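Side-chain contacts in taurocyamine kinase (Schistosoma mansoni, PDB 4WOD), which catalyses the reversible, magnesium-dependent transfer of phosphate between ATP and taurocyamine, a guanidino compound stored in phosphorylated form as a phosphagen: residues A[103-108]-A[330-335]; A[234-239]-A[336-341]. The protein carries 4 engineered substitutions. All blocks are in the same frame, centred on the assembly; numbering follows the deposited sequence.

Contact 1: A[103-108]-A[330-335]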
loop_
_atom_site.group_PDB
_atom_site.type_symbol
_atom_site.label_atom_id
_atom_site.label_comp_id
_atom_site.label_asym_id
_atom_site.label_seq_id
_atom_site.Cartn_x
_atom_site.Cartn_y
_atom_site.Cartn_z
ATOM N N LYS A 103 36.737 -13.453 -4.160
ATOM C CA LYS A 103 37.222 -14.517 -5.042
ATOM C C LYS A 103 36.217 -15.677 -5.218
ATOM O O LYS A 103 36.161 -16.294 -6.283
ATOM C CB LYS A 103 38.564 -15.058 -4.528
ATOM C CG LYS A 103 39.389 -14.037 -3.733
ATOM C CD LYS A 103 40.511 -14.705 -2.930
ATOM C CE LYS A 103 40.029 -15.159 -1.560
ATOM N NZ LYS A 103 41.127 -15.650 -0.678
ATOM N N SER A 104 35.417 -15.961 -4.188
ATOM C CA SER A 104 34.509 -17.107 -4.227
ATOM C C SER A 104 33.029 -16.703 -4.302
ATOM O O SER A 104 32.141 -17.556 -4.366
ATOM C CB SER A 104 34.726 -17.992 -2.998
ATOM O OG SER A 104 34.083 -17.440 -1.865
ATOM N N LEU A 105 32.760 -15.404 -4.288
ATOM C CA LEU A 105 31.382 -14.945 -4.299
ATOM C C LEU A 105 30.764 -15.092 -5.684
ATOM O O LEU A 105 31.381 -14.753 -6.700
ATOM C CB LEU A 105 31.303 -13.499 -3.841
ATOM C CG LEU A 105 29.918 -12.868 -3.903
ATOM C CD1 LEU A 105 29.029 -13.437 -2.820
ATOM C CD2 LEU A 105 30.037 -11.365 -3.771
ATOM N N SER A 106 29.535 -15.593 -5.720
ATOM C CA SER A 106 28.845 -15.788 -6.983
ATOM C C SER A 106 27.325 -15.766 -6.831
ATOM O O SER A 106 26.765 -16.482 -6.005
ATOM C CB SER A 106 29.277 -17.107 -7.617
ATOM O OG SER A 106 28.546 -17.348 -8.797
ATOM N N PHE A 107 26.685 -14.939 -7.648
ATOM C CA PHE A 107 25.226 -14.852 -7.757
ATOM C C PHE A 107 24.742 -15.288 -9.138
ATOM O O PHE A 107 25.392 -14.986 -10.138
ATOM C CB PHE A 107 24.766 -13.419 -7.528
ATOM C CG PHE A 107 24.984 -12.933 -6.141
ATOM C CD1 PHE A 107 24.174 -13.386 -5.102
ATOM C CD2 PHE A 107 25.981 -12.030 -5.868
ATOM C CE1 PHE A 107 24.368 -12.933 -3.820
ATOM C CE2 PHE A 107 26.181 -11.571 -4.579
ATOM C CZ PHE A 107 25.381 -12.020 -3.559
ATOM N N THR A 108 23.582 -15.929 -9.212
ATOM C CA THR A 108 23.053 -16.319 -10.514
ATOM C C THR A 108 22.774 -15.055 -11.320
ATOM O O THR A 108 22.477 -13.998 -10.748
ATOM C CB THR A 108 21.767 -17.190 -10.399
ATOM O OG1 THR A 108 20.779 -16.499 -9.622
ATOM C CG2 THR A 108 22.086 -18.521 -9.739
ATOM N N THR A 330 25.611 -5.871 6.677
ATOM C CA THR A 330 26.795 -5.669 5.848
ATOM C C THR A 330 26.438 -5.460 4.380
ATOM O O THR A 330 25.292 -5.678 3.953
ATOM C CB THR A 330 27.761 -6.858 5.925
ATOM O OG1 THR A 330 27.126 -7.994 5.335
ATOM C CG2 THR A 330 28.134 -7.155 7.350
ATOM N N GLU A 331 27.442 -5.070 3.602
ATOM C CA GLU A 331 27.288 -4.898 2.167
ATOM C C GLU A 331 26.875 -6.223 1.527
ATOM O O GLU A 331 25.997 -6.262 0.659
ATOM C CB GLU A 331 28.593 -4.376 1.544
ATOM C CG GLU A 331 28.959 -2.944 1.946
ATOM C CD GLU A 331 29.723 -2.830 3.275
ATOM O OE1 GLU A 331 29.759 -3.801 4.093
ATOM O OE2 GLU A 331 30.295 -1.744 3.496
ATOM N N LEU A 332 27.503 -7.302 1.986
ATOM C CA LEU A 332 27.176 -8.634 1.518
ATOM C C LEU A 332 25.719 -8.967 1.858
ATOM O O LEU A 332 24.992 -9.434 0.991
ATOM C CB LEU A 332 28.119 -9.671 2.127
ATOM C CG LEU A 332 27.873 -11.106 1.646
ATOM C CD1 LEU A 332 27.925 -11.203 0.119
ATOM C CD2 LEU A 332 28.895 -12.034 2.274
ATOM N N ASP A 333 25.291 -8.697 3.096
ATOM C CA ASP A 333 23.885 -8.880 3.460
ATOM C C ASP A 333 22.966 -8.110 2.522
ATOM O O ASP A 333 21.937 -8.647 2.090
ATOM C CB ASP A 333 23.588 -8.431 4.901
ATOM C CG ASP A 333 24.336 -9.225 5.952
ATOM O OD1 ASP A 333 24.724 -10.388 5.719
ATOM O OD2 ASP A 333 24.535 -8.665 7.041
ATOM N N ALA A 334 23.324 -6.854 2.217
ATOM C CA ALA A 334 22.483 -5.983 1.386
ATOM C C ALA A 334 22.379 -6.452 -0.072
ATOM O O ALA A 334 21.282 -6.491 -0.632
ATOM C CB ALA A 334 22.992 -4.537 1.419
ATOM N N VAL A 335 23.500 -6.802 -0.697
ATOM C CA VAL A 335 23.417 -7.248 -2.080
ATOM C C VAL A 335 22.738 -8.636 -2.145
ATOM O O VAL A 335 22.054 -8.954 -3.121
ATOM C CB VAL A 335 24.822 -7.252 -2.771
ATOM C CG1 VAL A 335 25.698 -8.372 -2.237
ATOM C CG2 VAL A 335 24.679 -7.376 -4.262
#

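Contact 2: A[234-239]-A[336-341]. Engineered in segment 234-239: Gly235 (natural residue Asp), Thr237 (natural residue Ile).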
loop_
_atom_site.group_PDB
_atom_site.type_symbol
_atom_site.label_atom_id
_atom_site.label_comp_id
_atom_site.label_asym_id
_atom_site.label_seq_id
_atom_site.Cartn_x
_atom_site.Cartn_y
_atom_site.Cartn_z
ATOM N N GLY A 234 22.014 -8.713 -16.563
ATOM C CA GLY A 234 21.777 -9.103 -15.189
ATOM C C GLY A 234 22.976 -9.657 -14.427
ATOM O O GLY A 234 22.795 -10.371 -13.429
ATOM N N GLY A 235 24.187 -9.326 -14.878
ATOM C CA GLY A 235 25.404 -9.790 -14.223
ATOM C C GLY A 235 25.701 -9.065 -12.906
ATOM O O GLY A 235 26.672 -8.308 -12.818
ATOM N N LEU A 236 24.874 -9.292 -11.884
ATOM C CA LEU A 236 25.071 -8.666 -10.566
ATOM C C LEU A 236 26.443 -8.989 -9.973
ATOM O O LEU A 236 27.073 -8.142 -9.343
ATOM C CB LEU A 236 23.972 -9.098 -9.586
ATOM C CG LEU A 236 24.110 -8.612 -8.133
ATOM C CD1 LEU A 236 23.931 -7.114 -8.077
ATOM C CD2 LEU A 236 23.115 -9.288 -7.199
ATOM N N THR A 237 26.909 -10.215 -10.184
ATOM C CA THR A 237 28.195 -10.646 -9.636
ATOM C C THR A 237 29.375 -9.752 -10.047
ATOM O O THR A 237 30.128 -9.277 -9.187
ATOM C CB THR A 237 28.502 -12.098 -10.063
ATOM O OG1 THR A 237 27.556 -12.977 -9.434
ATOM C CG2 THR A 237 29.922 -12.474 -9.647
ATOM N N ALA A 238 29.520 -9.528 -11.351
ATOM C CA ALA A 238 30.586 -8.685 -11.906
ATOM C C ALA A 238 30.430 -7.216 -11.474
ATOM O O ALA A 238 31.394 -6.576 -11.062
ATOM C CB ALA A 238 30.592 -8.791 -13.425
ATOM N N VAL A 239 29.207 -6.698 -11.558
ATOM C CA VAL A 239 28.932 -5.306 -11.181
ATOM C C VAL A 239 29.360 -5.056 -9.737
ATOM O O VAL A 239 30.036 -4.066 -9.432
ATOM C CB VAL A 239 27.435 -4.958 -11.338
ATOM C CG1 VAL A 239 27.135 -3.541 -10.832
ATOM C CG2 VAL A 239 27.015 -5.113 -12.775
ATOM N N THR A 336 22.892 -9.445 -1.098
ATOM C CA THR A 336 22.181 -10.729 -1.022
ATOM C C THR A 336 20.661 -10.487 -0.896
ATOM O O THR A 336 19.858 -11.092 -1.609
ATOM C CB THR A 336 22.672 -11.582 0.150
ATOM O OG1 THR A 336 24.067 -11.877 -0.023
ATOM C CG2 THR A 336 21.879 -12.877 0.241
ATOM N N GLU A 337 20.272 -9.586 -0.006
ATOM C CA GLU A 337 18.863 -9.192 0.077
ATOM C C GLU A 337 18.316 -8.779 -1.292
ATOM O O GLU A 337 17.241 -9.238 -1.713
ATOM C CB GLU A 337 18.683 -8.048 1.077
ATOM C CG GLU A 337 17.232 -7.586 1.198
ATOM C CD GLU A 337 17.079 -6.315 2.022
ATOM O OE1 GLU A 337 17.534 -5.243 1.565
ATOM O OE2 GLU A 337 16.506 -6.386 3.129
ATOM N N MET A 338 19.069 -7.937 -2.000
ATOM C CA MET A 338 18.688 -7.517 -3.335
ATOM C C MET A 338 18.519 -8.715 -4.261
ATOM O O MET A 338 17.496 -8.868 -4.929
ATOM C CB MET A 338 19.734 -6.563 -3.921
ATOM C CG MET A 338 19.413 -6.073 -5.323
ATOM S SD MET A 338 20.185 -7.090 -6.619
ATOM C CE MET A 338 19.822 -6.146 -8.085
ATOM N N HIS A 339 19.535 -9.562 -4.308
ATOM C CA HIS A 339 19.528 -10.629 -5.296
ATOM C C HIS A 339 18.407 -11.623 -5.045
ATOM O O HIS A 339 17.715 -12.038 -5.983
ATOM C CB HIS A 339 20.859 -11.362 -5.328
ATOM C CG HIS A 339 20.925 -12.387 -6.415
ATOM N ND1 HIS A 339 20.596 -13.710 -6.209
ATOM C CD2 HIS A 339 21.255 -12.279 -7.723
ATOM C CE1 HIS A 339 20.727 -14.374 -7.343
ATOM N NE2 HIS A 339 21.135 -13.532 -8.276
ATOM N N SER A 340 18.244 -12.000 -3.779
ATOM C CA SER A 340 17.223 -12.947 -3.363
ATOM C C SER A 340 15.835 -12.414 -3.656
ATOM O O SER A 340 15.012 -13.106 -4.248
ATOM C CB SER A 340 17.340 -13.261 -1.874
ATOM O OG SER A 340 18.495 -14.040 -1.634
ATOM N N GLY A 341 15.576 -11.191 -3.210
ATOM C CA GLY A 341 14.280 -10.570 -3.421
ATOM C C GLY A 341 13.960 -10.339 -4.888
ATOM O O GLY A 341 12.843 -10.651 -5.334
#

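Contact 1: A[103-108]-A[330-335]
Phe107 and Val335 meet where the distal end of the phenyl ring reaches CG1 of the valine: Phe107 CZ lies 3.9 Å and Phe107 CE2 4.0 Å from Val335 CG1. The methyl approaches at a slant, between face and edge. It is available because Val335 places CG1 between its backbone N and carbonyl carbon (chi1 71°), turning this branch to the ring.

Leu332, one turn earlier on the helix, makes the second touch. Its CD1 lies 3.9 Å from Leu105 CD1, and the two leucines run past each other in opposite senses and meet through this one pair of methyls. With no hydrogen bond across, the match is wholly apolar. The same surface continues onto helix 236-251, where Tyr240 touches both Leu105 and Val335.

The helix bearing Leu332 and Val335 starts just before them. Asp333 N donates to Thr330 OG1 (3.0 Å, 170°), and Thr330 N donates back to Asp333 OD2 (3.0 Å), reaching the oxygen from 43° above the carboxylate plane. This reciprocal pair is a capping box, which begins helix 331-355 of the ATP:guanido phosphotransferase catalytic domain; its first turns, through Leu332 and Val335, pack on the loop that leads into strand 117-126.

Contact 2: A[234-239]-A[336-341]
The imidazole of His339 has Leu236 at one edge, near the ring plane, and the phenyl ring of Phe107 over one face. At the edge, Leu236 CD2 lies 3.6 Å from His339 CD2, and the same methyl is also 3.6 Å from His339 CB, so it fills the angle between ring and side-chain stem. Over the face, Phe107 CD1 stands close to His339 CG. The planes are inclined by about 35°, so the two rings meet at a tilt, neither parallel nor T-shaped. The ring's polar end is engaged as well: His339 NE2 donates to Thr108 O, a bond that should restrict rotation of the imidazole.

Leu236 extends toward helix 331-355 with CG opposite its backbone N (chi1 175°), presenting both methyls to it. Met338 takes them with its sulfur, SD lying 3.7 Å from Leu236 CD2 and 4.0 Å from Leu236 CD1. The thioether reaches this place through a bend at chi2 (-94°), and the two side chains pass in opposite directions. CD2 is thus shared between sulfur and imidazole, and all three residues are buried.

This is helix-to-helix packing on the eight-stranded antiparallel sheet of the guanidino kinase catalytic domain. Leu236 also rests on Thr120 and Val122 of strand 117-126, while Met338 touches Ala278 and Val280 of strand 277-283; these four are among the residues predicted to bind ATP, so the two helices back the strands that carry them.

Helix 236-251 is entered through an inverse gamma turn centred on Gly235, an engineered residue, in which Leu236 N bonds to Gly234 O at 2.8 Å. One residue beyond Leu236, the engineered Thr237 accepts a hydrogen bond at OG1 from Phe107 N.

From the N terminus, the chain first lays down 103-108, in the loop between helix 74-84 and strand 117-126. It then forms much of the catalytic sheet before reaching 234-239 at the start of helix 236-251. The partners 330-335 and 336-341 follow consecutively on helix 331-355. Contact 1 therefore closes a loop with 221 intervening residues and contact 2 one with 96; because their segments alternate, the loops cross rather than nest. Their centres are 7 Å apart, and they touch directly: Phe107 CZ packs 3.8 Å from Thr336 OG1. Together they join the incoming loop and helix 236-251 to adjoining turns of helix 331-355.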